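Local atomic coordinates of ferric iron-binding protein HitA (Pseudomonas aeruginosa PAO1, PDB entry 6IWF), a protein that binds ferric iron as a bacterial solute-binding protein and is involved in gallium internalization, probably delivering the metal for uptake. Residues G72-L77 with G228-K233; T178-V183 with Y196-L201; P220-T225 with D283-T288. All coordinates share one frame; numbering follows the deposited sequence.

Contact 1: residues G72-L77 with G228-K233; sequences GLLAKL and GAAVLK
The carbonyl oxygen of V231 accepts the shortest direct bond of this contact, from A75 N to V231 O at 2.8 Å. The N-H points almost straight at the oxygen, with an angle of 167° at the hydrogen. The same oxygen also takes a CA-H...O contact from L74. Two residues on, K233 N donates to L73 O at 2.9 Å, nearly linear at 173°. These two bonds flank a single beta bridge between L74 and L232. A water carries the pairing one step further. It accepts from V231 N and donates to A75 O, which lies 2.6 Å from the water oxygen.

Apolar side chains fill in beside the backbone. Both methyls of L74 sit by the CB of A230, with L74 CD1 3.8 Å from A230 CB. L74 CD2 also meets L232 CD1 as the two side chains slant across each other. The V231 branches divide the work. V231 CG1, anti to the backbone N (chi1 174°), meets A75 CB at 4.0 Å. CG2 lies beside the backbone N and reaches L77 CD2. At the outer end, the K233 chain runs past the carbonyls, and K233 CD is 3.5 Å from G72 O. G72, just past helix 63-70, closes it in a Schellman motif with positive phi. Helix 238-248 packs on V231 through A241 and V245.

The contact therefore holds the loop after helix 63-70 against the end of strand 224-231. Main-chain bonds and one water satisfy both the N and the O of V231 and of A75, while the side chains of L74, L77, A230 and V231 add carbon-to-carbon packing.

Contact 2: residues T178-V183 with Y196-L201; sequences TAMKAV and YYWYTL
Helix 196-205 carries the tyrosine pair Y196 and Y197 of the ferric iron site near its N-terminal end, and helix 176-184 packs against its first turns. M180 and L201 carry most of this packing. The segment axes approach to 10.0 Å and cross at -67°.

M180 CG stands anti to its own N (chi1 178°), which sends the side chain across to the other helix. M180 CG meets L201 CD2 at 3.9 Å. M180 CG also lies 4.5 Å from Y197 CB, at the root of the tyrosine side chain. The chain then bends and lays the sulfur beside W198, with M180 SD 3.9 Å from W198 CA. This is a Met-aromatic contact at the ring edge. M180 SD is 5.1 Å from the centroid of the five-membered ring of W198 and 79° off the ring normal. The methyl M180 CE is also at the ring edge and touches W198 CD1 at 3.9 Å. W198 NE1 donates to S210 O, so the indole is held from a second direction. On the outer side, the extended K181 chain passes L201, with K181 CE 3.9 Å from L201 CD1. Only aliphatic carbons of the lysine meet the leucine.

Past the packed CB, the Y197 ring leads away toward H12 and E60, and Y196 OH bonds to E60 OE1. The model carries no iron here. Adjacent tyrosines near the N-terminal end of a helix, with a histidine and a glutamate, are characteristic of the iron site of FbpA-type periplasmic binding proteins.

Contact 3: residues P220-T225 with D283-T288; sequences PGALVT and DPPKLT
The backbones of A222 and P284 come closest here, with 5.0 Å between their CA atoms, where the run into strand 224-231 passes the irregular segment 283-288. The two prolines face this run. P284 CB lies 3.3 Å from A222 O, and P285 CD lies 3.5 Å from A222 O as well. Ring carbons of both prolines thus touch this oxygen. A222 CB adds a contact to P285 CD at 4.0 Å.

V224 CG2, anti to the carbonyl carbon, reaches P284 CB at 3.8 Å. L223 points its CB away, but its chain turns back. With CG anti to the backbone N (chi1 180°), L223 CD1 meets L287 CD1 at 3.9 Å, and the two leucine chains cross at about a right angle. L153 of helix 141-154 touches both P285 and L287.

One water makes the polar link. It accepts from V224 N at 3.1 Å and donates to P285 O at 2.8 Å.

P284 and P285 have no N-H to offer, which limits direct backbone pairing along this part of the segment. Carbon packing and a single water bridge therefore join the loop before helix 289-292 to the start of the strand.

From the N terminus, the chain first reaches 72-77, the loop after helix 63-70. Contact 1 closes a long loop from there to 228-233, at the far end of strand 224-231. Contact 2 lies wholly within that loop and closes a short one of its own, joining helices 176-184 and 196-205, with strand 190-194 between them in the sequence. Contact 3 starts at 220-225, still inside the loop of contact 1, and ends beyond it at 283-288, so contacts 1 and 3 cross. It ties the start of strand 224-231 to the loop before helix 289-292. Contacts 1 and 2 lie on opposite sides of the chain's centre. Contacts 2 and 3 follow in series and do not touch.

Contact 1: residues G72-L77 with G228-K233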
ATOM      1  N   GLY A  72       6.044   9.749  18.573  1.00 10.07           N
ATOM      2  CA  GLY A  72       6.332  11.168  18.601  1.00 11.53           C
ATOM      3  C   GLY A  72       7.416  11.601  17.645  1.00 13.66           C
ATOM      4  O   GLY A  72       7.959  12.700  17.794  1.00 12.58           O
ATOM      5  N   LEU A  73       7.743  10.775  16.652  1.00 10.41           N
ATOM      6  CA  LEU A  73       8.857  11.066  15.765  1.00  8.21           C
ATOM      7  C   LEU A  73       8.468  11.919  14.562  1.00 10.55           C
ATOM      8  O   LEU A  73       9.360  12.381  13.836  1.00 10.54           O
ATOM      9  CB  LEU A  73       9.496   9.756  15.287  1.00 10.08           C
ATOM     10  CG  LEU A  73      10.399   9.123  16.351  1.00 12.33           C
ATOM     11  CD1 LEU A  73      10.641   7.652  16.088  1.00 14.01           C
ATOM     12  CD2 LEU A  73      11.708   9.893  16.409  1.00 12.33           C
ATOM     13  N   LEU A  74       7.178  12.151  14.345  1.00  8.41           N
ATOM     14  CA  LEU A  74       6.695  12.846  13.158  1.00  9.66           C
ATOM     15  C   LEU A  74       6.197  14.245  13.504  1.00 10.17           C
ATOM     16  O   LEU A  74       5.484  14.440  14.500  1.00 11.27           O
ATOM     17  CB  LEU A  74       5.571  12.041  12.499  1.00  8.12           C
ATOM     18  CG  LEU A  74       5.934  10.593  12.164  1.00  9.68           C
ATOM     19  CD1 LEU A  74       4.750   9.906  11.424  1.00  8.02           C
ATOM     20  CD2 LEU A  74       7.204  10.496  11.324  1.00  9.00           C
ATOM     21  N   ALA A  75       6.557  15.213  12.660  1.00  9.88           N
ATOM     22  CA  ALA A  75       6.143  16.599  12.854  1.00 11.24           C
ATOM     23  C   ALA A  75       4.691  16.791  12.438  1.00 14.52           C
ATOM     24  O   ALA A  75       4.234  16.215  11.449  1.00 11.96           O
ATOM     25  CB  ALA A  75       7.040  17.533  12.038  1.00 11.31           C
ATOM     26  N   LYS A  76       3.967  17.628  13.183  1.00 11.15           N
ATOM     27  CA  LYS A  76       2.628  18.009  12.749  1.00 11.47           C
ATOM     28  C   LYS A  76       2.712  18.690  11.383  1.00 13.26           C
ATOM     29  O   LYS A  76       3.592  19.517  11.134  1.00 12.02           O
ATOM     30  CB  LYS A  76       1.979  18.924  13.800  1.00 14.21           C
ATOM     31  CG  LYS A  76       1.025  20.000  13.259  1.00 23.52           C
ATOM     32  CD  LYS A  76      -0.297  19.445  12.723  1.00 24.84           C
ATOM     33  CE  LYS A  76      -1.388  20.522  12.751  1.00 24.84           C
ATOM     34  NZ  LYS A  76      -1.415  21.376  11.523  1.00 27.45           N
ATOM     35  N   LEU A  77       1.815  18.309  10.479  1.00  9.66           N
ATOM     36  CA  LEU A  77       1.800  18.885   9.141  1.00  9.88           C
ATOM     37  C   LEU A  77       1.049  20.214   9.124  1.00 11.81           C
ATOM     38  O   LEU A  77       0.101  20.427   9.883  1.00 12.33           O
ATOM     39  CB  LEU A  77       1.150  17.919   8.152  1.00  8.68           C
ATOM     40  CG  LEU A  77       1.962  16.660   7.841  1.00  7.92           C
ATOM     41  CD1 LEU A  77       1.079  15.652   7.099  1.00  6.91           C
ATOM     42  CD2 LEU A  77       3.205  17.002   7.029  1.00  9.47           C
ATOM     43  N   GLY A 228       1.545   6.696   2.445  1.00  8.21           N
ATOM     44  CA  GLY A 228       1.562   7.963   3.149  1.00  8.15           C
ATOM     45  C   GLY A 228       2.938   8.578   3.252  1.00  6.09           C
ATOM     46  O   GLY A 228       3.956   7.991   2.880  1.00  7.88           O
ATOM     47  N   ALA A 229       2.949   9.798   3.779  1.00  6.68           N
ATOM     48  CA  ALA A 229       4.196  10.525   3.913  1.00  5.95           C
ATOM     49  C   ALA A 229       4.161  11.381   5.165  1.00  4.57           C
ATOM     50  O   ALA A 229       3.099  11.714   5.695  1.00  5.58           O
ATOM     51  CB  ALA A 229       4.479  11.414   2.699  1.00  6.11           C
ATOM     52  N   ALA A 230       5.347  11.755   5.618  1.00  6.01           N
ATOM     53  CA  ALA A 230       5.466  12.483   6.872  1.00  5.77           C
ATOM     54  C   ALA A 230       6.784  13.235   6.884  1.00  4.21           C
ATOM     55  O   ALA A 230       7.742  12.843   6.221  1.00  5.60           O
ATOM     56  CB  ALA A 230       5.387  11.538   8.082  1.00  5.82           C
ATOM     57  N   VAL A 231       6.806  14.329   7.644  1.00  4.51           N
ATOM     58  CA  VAL A 231       8.013  15.090   7.960  1.00  6.45           C
ATOM     59  C   VAL A 231       8.560  14.609   9.300  1.00  6.52           C
ATOM     60  O   VAL A 231       7.808  14.478  10.268  1.00 10.15           O
ATOM     61  CB  VAL A 231       7.691  16.591   8.023  1.00  8.84           C
ATOM     62  CG1 VAL A 231       8.916  17.391   8.509  1.00  8.59           C
ATOM     63  CG2 VAL A 231       7.206  17.076   6.659  1.00  8.32           C
ATOM     64  N   LEU A 232       9.872  14.385   9.378  1.00  7.99           N
ATOM     65  CA  LEU A 232      10.466  13.943  10.636  1.00 10.32           C
ATOM     66  C   LEU A 232      10.611  15.127  11.586  1.00 10.99           C
ATOM     67  O   LEU A 232      11.023  16.218  11.180  1.00 13.64           O
ATOM     68  CB  LEU A 232      11.829  13.289  10.400  1.00  9.97           C
ATOM     69  CG  LEU A 232      11.853  11.837   9.920  1.00 10.63           C
ATOM     70  CD1 LEU A 232      11.043  10.951  10.869  1.00 17.45           C
ATOM     71  CD2 LEU A 232      11.364  11.685   8.478  1.00 11.67           C
ATOM     72  N   LYS A 233      10.252  14.912  12.855  1.00 11.90           N
ATOM     73  CA  LYS A 233      10.378  15.977  13.845  1.00 13.46           C
ATOM     74  C   LYS A 233      11.820  16.445  13.975  1.00 12.00           C
ATOM     75  O   LYS A 233      12.074  17.627  14.249  1.00 13.95           O
ATOM     76  CB  LYS A 233       9.851  15.487  15.195  1.00 23.16           C
ATOM     77  CG  LYS A 233       9.296  16.573  16.086  1.00 21.36           C
ATOM     78  CD  LYS A 233       8.112  16.054  16.884  1.00 27.29           C
ATOM     79  CE  LYS A 233       8.121  16.572  18.308  1.00 33.13           C
ATOM     80  NZ  LYS A 233       6.871  16.162  19.010  1.00 35.24           N
TER
HETATM   81  O   HOH W   1       4.541  14.781   9.276  1.00  9.07           O

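Contact 2: residues T178-V183 with Y196-L201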
ATOM      1  N   THR A 178       6.354 -11.694  -9.081  1.00 11.47           N
ATOM      2  CA  THR A 178       6.431 -13.114  -9.412  1.00 11.63           C
ATOM      3  C   THR A 178       5.056 -13.783  -9.401  1.00 12.04           C
ATOM      4  O   THR A 178       4.735 -14.568 -10.303  1.00  9.89           O
ATOM      5  CB  THR A 178       7.370 -13.813  -8.432  1.00 13.91           C
ATOM      6  OG1 THR A 178       8.642 -13.142  -8.442  1.00 16.02           O
ATOM      7  CG2 THR A 178       7.559 -15.262  -8.831  1.00 12.58           C
ATOM      8  N   ALA A 179       4.242 -13.504  -8.381  1.00  9.63           N
ATOM      9  CA  ALA A 179       2.893 -14.073  -8.325  1.00 10.19           C
ATOM     10  C   ALA A 179       2.032 -13.592  -9.495  1.00 10.07           C
ATOM     11  O   ALA A 179       1.256 -14.372 -10.073  1.00  9.98           O
ATOM     12  CB  ALA A 179       2.230 -13.712  -6.992  1.00  9.65           C
ATOM     13  N   MET A 180       2.146 -12.313  -9.851  1.00  8.76           N
ATOM     14  CA  MET A 180       1.357 -11.768 -10.953  1.00  9.18           C
ATOM     15  C   MET A 180       1.796 -12.361 -12.280  1.00 12.09           C
ATOM     16  O   MET A 180       0.961 -12.733 -13.113  1.00 11.12           O
ATOM     17  CB  MET A 180       1.466 -10.239 -10.981  1.00  8.75           C
ATOM     18  CG  MET A 180       0.718  -9.548 -12.117  1.00 10.02           C
ATOM     19  SD  MET A 180      -1.084  -9.563 -11.907  1.00 15.08           S
ATOM     20  CE  MET A 180      -1.565 -10.794 -13.123  1.00 15.36           C
ATOM     21  N   LYS A 181       3.106 -12.479 -12.497  1.00 12.29           N
ATOM     22  CA  LYS A 181       3.547 -13.123 -13.722  1.00 12.59           C
ATOM     23  C   LYS A 181       3.173 -14.602 -13.740  1.00 12.67           C
ATOM     24  O   LYS A 181       2.921 -15.153 -14.815  1.00 12.09           O
ATOM     25  CB  LYS A 181       5.056 -12.923 -13.903  1.00 15.34           C
ATOM     26  CG  LYS A 181       5.429 -11.488 -14.292  1.00 12.76           C
ATOM     27  CD  LYS A 181       6.942 -11.292 -14.332  1.00 15.06           C
ATOM     28  CE  LYS A 181       7.339  -9.888 -14.824  1.00 15.67           C
ATOM     29  NZ  LYS A 181       8.835  -9.732 -14.951  1.00 16.60           N
ATOM     30  N   ALA A 182       3.112 -15.258 -12.572  1.00 11.10           N
ATOM     31  CA  ALA A 182       2.722 -16.666 -12.545  1.00 14.69           C
ATOM     32  C   ALA A 182       1.272 -16.848 -12.983  1.00 13.13           C
ATOM     33  O   ALA A 182       0.943 -17.825 -13.666  1.00 14.27           O
ATOM     34  CB  ALA A 182       2.937 -17.262 -11.153  1.00 13.97           C
ATOM     35  N   VAL A 183       0.385 -15.923 -12.606  1.00  9.86           N
ATOM     36  CA  VAL A 183      -0.979 -15.968 -13.135  1.00  9.74           C
ATOM     37  C   VAL A 183      -0.967 -15.719 -14.633  1.00 13.83           C
ATOM     38  O   VAL A 183      -1.623 -16.428 -15.407  1.00 13.16           O
ATOM     39  CB  VAL A 183      -1.883 -14.952 -12.419  1.00 12.50           C
ATOM     40  CG1 VAL A 183      -3.287 -14.959 -13.053  1.00  9.12           C
ATOM     41  CG2 VAL A 183      -1.962 -15.259 -10.941  1.00  9.92           C
ATOM     42  N   TYR A 196      -2.313  -2.541  -8.508  1.00  5.23           N
ATOM     43  CA  TYR A 196      -1.413  -1.819  -9.405  1.00  7.87           C
ATOM     44  C   TYR A 196      -0.382  -2.729 -10.070  1.00 11.85           C
ATOM     45  O   TYR A 196       0.188  -2.334 -11.094  1.00 10.27           O
ATOM     46  CB  TYR A 196      -0.731  -0.665  -8.653  1.00  9.43           C
ATOM     47  CG  TYR A 196       0.028  -1.076  -7.427  1.00  7.74           C
ATOM     48  CD1 TYR A 196       1.289  -1.653  -7.537  1.00 13.52           C
ATOM     49  CD2 TYR A 196      -0.497  -0.880  -6.156  1.00 11.79           C
ATOM     50  CE1 TYR A 196       2.004  -2.032  -6.413  1.00 17.06           C
ATOM     51  CE2 TYR A 196       0.219  -1.261  -5.020  1.00 12.37           C
ATOM     52  CZ  TYR A 196       1.468  -1.841  -5.165  1.00 18.12           C
ATOM     53  OH  TYR A 196       2.199  -2.229  -4.055  1.00 21.63           O
ATOM     54  N   TYR A 197      -0.153  -3.943  -9.542  1.00 10.92           N
ATOM     55  CA  TYR A 197       0.811  -4.850 -10.173  1.00 12.04           C
ATOM     56  C   TYR A 197       0.343  -5.287 -11.552  1.00  9.74           C
ATOM     57  O   TYR A 197       1.157  -5.467 -12.467  1.00 12.32           O
ATOM     58  CB  TYR A 197       1.039  -6.083  -9.303  1.00 11.23           C
ATOM     59  CG  TYR A 197       1.797  -5.788  -8.039  1.00 11.38           C
ATOM     60  CD1 TYR A 197       3.181  -5.637  -8.059  1.00 15.79           C
ATOM     61  CD2 TYR A 197       1.130  -5.669  -6.820  1.00 12.63           C
ATOM     62  CE1 TYR A 197       3.881  -5.358  -6.900  1.00 17.72           C
ATOM     63  CE2 TYR A 197       1.827  -5.393  -5.661  1.00 16.09           C
ATOM     64  CZ  TYR A 197       3.199  -5.238  -5.710  1.00 21.07           C
ATOM     65  OH  TYR A 197       3.898  -4.970  -4.555  1.00 28.25           O
ATOM     66  N   TRP A 198      -0.958  -5.504 -11.712  1.00  9.57           N
ATOM     67  CA  TRP A 198      -1.484  -5.848 -13.024  1.00  9.92           C
ATOM     68  C   TRP A 198      -1.217  -4.732 -14.030  1.00 11.89           C
ATOM     69  O   TRP A 198      -0.804  -4.995 -15.168  1.00  9.38           O
ATOM     70  CB  TRP A 198      -2.982  -6.135 -12.908  1.00 10.59           C
ATOM     71  CG  TRP A 198      -3.631  -6.644 -14.150  1.00  8.71           C
ATOM     72  CD1 TRP A 198      -3.789  -7.950 -14.526  1.00 12.09           C
ATOM     73  CD2 TRP A 198      -4.254  -5.855 -15.164  1.00 11.06           C
ATOM     74  NE1 TRP A 198      -4.462  -8.019 -15.722  1.00  9.69           N
ATOM     75  CE2 TRP A 198      -4.759  -6.746 -16.137  1.00 11.08           C
ATOM     76  CE3 TRP A 198      -4.429  -4.479 -15.350  1.00 11.01           C
ATOM     77  CZ2 TRP A 198      -5.425  -6.308 -17.280  1.00 13.25           C
ATOM     78  CZ3 TRP A 198      -5.091  -4.040 -16.491  1.00 14.65           C
ATOM     79  CH2 TRP A 198      -5.587  -4.956 -17.442  1.00 14.99           C
ATOM     80  N   TYR A 199      -1.422  -3.475 -13.617  1.00  9.62           N
ATOM     81  CA  TYR A 199      -1.222  -2.358 -14.537  1.00 11.47           C
ATOM     82  C   TYR A 199       0.249  -2.182 -14.904  1.00 14.66           C
ATOM     83  O   TYR A 199       0.569  -1.874 -16.059  1.00 13.69           O
ATOM     84  CB  TYR A 199      -1.797  -1.075 -13.930  1.00 12.70           C
ATOM     85  CG  TYR A 199      -3.301  -1.067 -13.899  1.00  9.16           C
ATOM     86  CD1 TYR A 199      -4.005  -1.627 -12.828  1.00  8.82           C
ATOM     87  CD2 TYR A 199      -4.033  -0.548 -14.965  1.00  9.15           C
ATOM     88  CE1 TYR A 199      -5.388  -1.636 -12.796  1.00 11.36           C
ATOM     89  CE2 TYR A 199      -5.413  -0.556 -14.945  1.00 12.41           C
ATOM     90  CZ  TYR A 199      -6.088  -1.102 -13.868  1.00 12.88           C
ATOM     91  OH  TYR A 199      -7.461  -1.094 -13.861  1.00 12.39           O
ATOM     92  N   THR A 200       1.162  -2.368 -13.943  1.00 13.17           N
ATOM     93  CA  THR A 200       2.584  -2.292 -14.273  1.00 13.20           C
ATOM     94  C   THR A 200       2.965  -3.349 -15.302  1.00 14.51           C
ATOM     95  O   THR A 200       3.670  -3.056 -16.276  1.00 15.61           O
ATOM     96  CB  THR A 200       3.437  -2.444 -13.012  1.00 16.09           C
ATOM     97  OG1 THR A 200       3.071  -1.432 -12.064  1.00 17.82           O
ATOM     98  CG2 THR A 200       4.919  -2.308 -13.365  1.00 18.67           C
ATOM     99  N   LEU A 201       2.484  -4.581 -15.118  1.00 14.16           N
ATOM    100  CA  LEU A 201       2.795  -5.653 -16.057  1.00 15.41           C
ATOM    101  C   LEU A 201       2.187  -5.382 -17.428  1.00 18.90           C
ATOM    102  O   LEU A 201       2.825  -5.644 -18.457  1.00 20.82           O
ATOM    103  CB  LEU A 201       2.302  -6.997 -15.510  1.00 15.55           C
ATOM    104  CG  LEU A 201       2.690  -8.224 -16.331  1.00 16.75           C
ATOM    105  CD1 LEU A 201       4.208  -8.303 -16.418  1.00 18.49           C
ATOM    106  CD2 LEU A 201       2.112  -9.504 -15.732  1.00 16.57           C
TER

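Contact 3: residues P220-T225 with D283-T288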
ATOM      1  N   PRO A 220     -13.791  -8.679   2.872  1.00  5.28           N
ATOM      2  CA  PRO A 220     -12.451  -8.339   3.381  1.00  5.18           C
ATOM      3  C   PRO A 220     -11.420  -8.253   2.269  1.00  4.65           C
ATOM      4  O   PRO A 220     -10.479  -7.459   2.365  1.00  5.44           O
ATOM      5  CB  PRO A 220     -12.141  -9.470   4.376  1.00  6.09           C
ATOM      6  CG  PRO A 220     -13.499  -9.973   4.807  1.00  5.83           C
ATOM      7  CD  PRO A 220     -14.364  -9.858   3.552  1.00  6.28           C
ATOM      8  N   GLY A 221     -11.599  -9.006   1.188  1.00  3.78           N
ATOM      9  CA  GLY A 221     -10.648  -8.955   0.102  1.00  4.50           C
ATOM     10  C   GLY A 221     -10.799  -7.766  -0.821  1.00  3.56           C
ATOM     11  O   GLY A 221     -10.066  -7.691  -1.809  1.00  4.71           O
ATOM     12  N   ALA A 222     -11.751  -6.867  -0.531  1.00  3.97           N
ATOM     13  CA  ALA A 222     -11.930  -5.603  -1.242  1.00  4.54           C
ATOM     14  C   ALA A 222     -11.284  -4.434  -0.493  1.00  5.09           C
ATOM     15  O   ALA A 222     -11.574  -3.267  -0.782  1.00  4.63           O
ATOM     16  CB  ALA A 222     -13.426  -5.346  -1.477  1.00  5.33           C
ATOM     17  N   LEU A 223     -10.385  -4.742   0.442  1.00  4.41           N
ATOM     18  CA  LEU A 223      -9.736  -3.752   1.289  1.00  3.83           C
ATOM     19  C   LEU A 223      -9.033  -2.675   0.470  1.00  4.95           C
ATOM     20  O   LEU A 223      -8.312  -2.975  -0.486  1.00  5.02           O
ATOM     21  CB  LEU A 223      -8.725  -4.460   2.185  1.00  4.97           C
ATOM     22  CG  LEU A 223      -7.936  -3.583   3.145  1.00  5.68           C
ATOM     23  CD1 LEU A 223      -8.856  -3.014   4.218  1.00  7.90           C
ATOM     24  CD2 LEU A 223      -6.755  -4.394   3.774  1.00  5.39           C
ATOM     25  N   VAL A 224      -9.238  -1.421   0.865  1.00  3.91           N
ATOM     26  CA  VAL A 224      -8.494  -0.288   0.328  1.00  4.33           C
ATOM     27  C   VAL A 224      -7.515   0.165   1.407  1.00  4.61           C
ATOM     28  O   VAL A 224      -7.897   0.296   2.579  1.00  5.79           O
ATOM     29  CB  VAL A 224      -9.448   0.844  -0.095  1.00  5.39           C
ATOM     30  CG1 VAL A 224      -8.695   2.165  -0.310  1.00  4.80           C
ATOM     31  CG2 VAL A 224     -10.220   0.423  -1.338  1.00  5.55           C
ATOM     32  N   THR A 225      -6.261   0.398   1.018  1.00  3.23           N
ATOM     33  CA  THR A 225      -5.229   0.889   1.926  1.00  4.65           C
ATOM     34  C   THR A 225      -4.540   2.109   1.320  1.00  5.97           C
ATOM     35  O   THR A 225      -4.644   2.380   0.124  1.00  5.71           O
ATOM     36  CB  THR A 225      -4.171  -0.186   2.241  1.00  8.28           C
ATOM     37  OG1 THR A 225      -3.538  -0.620   1.035  1.00  8.51           O
ATOM     38  CG2 THR A 225      -4.818  -1.397   2.923  1.00  9.15           C
ATOM     39  N   ASP A 283     -16.795  -0.555  -3.373  1.00  8.83           N
ATOM     40  CA  ASP A 283     -17.550  -1.090  -2.242  1.00  7.26           C
ATOM     41  C   ASP A 283     -16.624  -1.780  -1.221  1.00  7.50           C
ATOM     42  O   ASP A 283     -16.842  -2.927  -0.857  1.00  8.15           O
ATOM     43  CB  ASP A 283     -18.616  -2.064  -2.733  1.00  7.57           C
ATOM     44  CG  ASP A 283     -19.786  -2.273  -1.726  1.00 11.41           C
ATOM     45  OD1 ASP A 283     -19.953  -1.510  -0.750  1.00 12.53           O
ATOM     46  OD2 ASP A 283     -20.567  -3.219  -1.946  1.00 13.65           O
ATOM     47  N   PRO A 284     -15.597  -1.075  -0.734  1.00  6.35           N
ATOM     48  CA  PRO A 284     -14.648  -1.707   0.196  1.00  6.94           C
ATOM     49  C   PRO A 284     -15.230  -1.813   1.591  1.00  7.65           C
ATOM     50  O   PRO A 284     -16.187  -1.101   1.951  1.00  6.45           O
ATOM     51  CB  PRO A 284     -13.449  -0.740   0.187  1.00  7.61           C
ATOM     52  CG  PRO A 284     -14.080   0.603  -0.060  1.00 12.21           C
ATOM     53  CD  PRO A 284     -15.229   0.328  -1.009  1.00  8.59           C
ATOM     54  N   PRO A 285     -14.663  -2.682   2.418  1.00  7.02           N
ATOM     55  CA  PRO A 285     -15.031  -2.696   3.835  1.00  6.24           C
ATOM     56  C   PRO A 285     -14.759  -1.338   4.466  1.00  6.00           C
ATOM     57  O   PRO A 285     -13.905  -0.571   4.014  1.00  8.07           O
ATOM     58  CB  PRO A 285     -14.126  -3.793   4.425  1.00  8.49           C
ATOM     59  CG  PRO A 285     -12.982  -3.914   3.453  1.00  7.05           C
ATOM     60  CD  PRO A 285     -13.525  -3.573   2.111  1.00  8.08           C
ATOM     61  N   LYS A 286     -15.532  -1.021   5.503  1.00  7.73           N
ATOM     62  CA  LYS A 286     -15.445   0.285   6.157  1.00  9.11           C
ATOM     63  C   LYS A 286     -14.317   0.274   7.194  1.00 12.70           C
ATOM     64  O   LYS A 286     -14.534   0.291   8.407  1.00 15.63           O
ATOM     65  CB  LYS A 286     -16.789   0.638   6.783  1.00 11.99           C
ATOM     66  CG  LYS A 286     -17.941   0.625   5.788  1.00 13.49           C
ATOM     67  CD  LYS A 286     -17.828   1.792   4.802  1.00 17.41           C
ATOM     68  CE  LYS A 286     -19.148   2.019   4.065  1.00 26.26           C
ATOM     69  NZ  LYS A 286     -19.037   3.088   3.027  1.00 24.27           N
ATOM     70  N   LEU A 287     -13.080   0.239   6.687  1.00  9.84           N
ATOM     71  CA  LEU A 287     -11.885   0.246   7.523  1.00  8.56           C
ATOM     72  C   LEU A 287     -10.980   1.388   7.097  1.00 10.71           C
ATOM     73  O   LEU A 287     -10.604   1.470   5.926  1.00 11.18           O
ATOM     74  CB  LEU A 287     -11.088  -1.052   7.424  1.00  7.94           C
ATOM     75  CG  LEU A 287     -11.797  -2.321   7.887  1.00 10.38           C
ATOM     76  CD1 LEU A 287     -11.061  -3.547   7.368  1.00 10.43           C
ATOM     77  CD2 LEU A 287     -11.874  -2.329   9.399  1.00 13.12           C
ATOM     78  N   THR A 288     -10.606   2.219   8.047  1.00 10.75           N
ATOM     79  CA  THR A 288      -9.690   3.328   7.840  1.00 12.61           C
ATOM     80  C   THR A 288      -8.281   2.920   8.206  1.00 12.36           C
ATOM     81  O   THR A 288      -8.061   1.890   8.849  1.00  9.42           O
ATOM     82  CB  THR A 288     -10.109   4.515   8.701  1.00 16.27           C
ATOM     83  OG1 THR A 288      -9.985   4.135  10.078  1.00 14.37           O
ATOM     84  CG2 THR A 288     -11.533   4.927   8.398  1.00 16.34           C
TER
HETATM   85  O   HOH W   2     -11.254  -0.633   3.036  1.00  7.76           O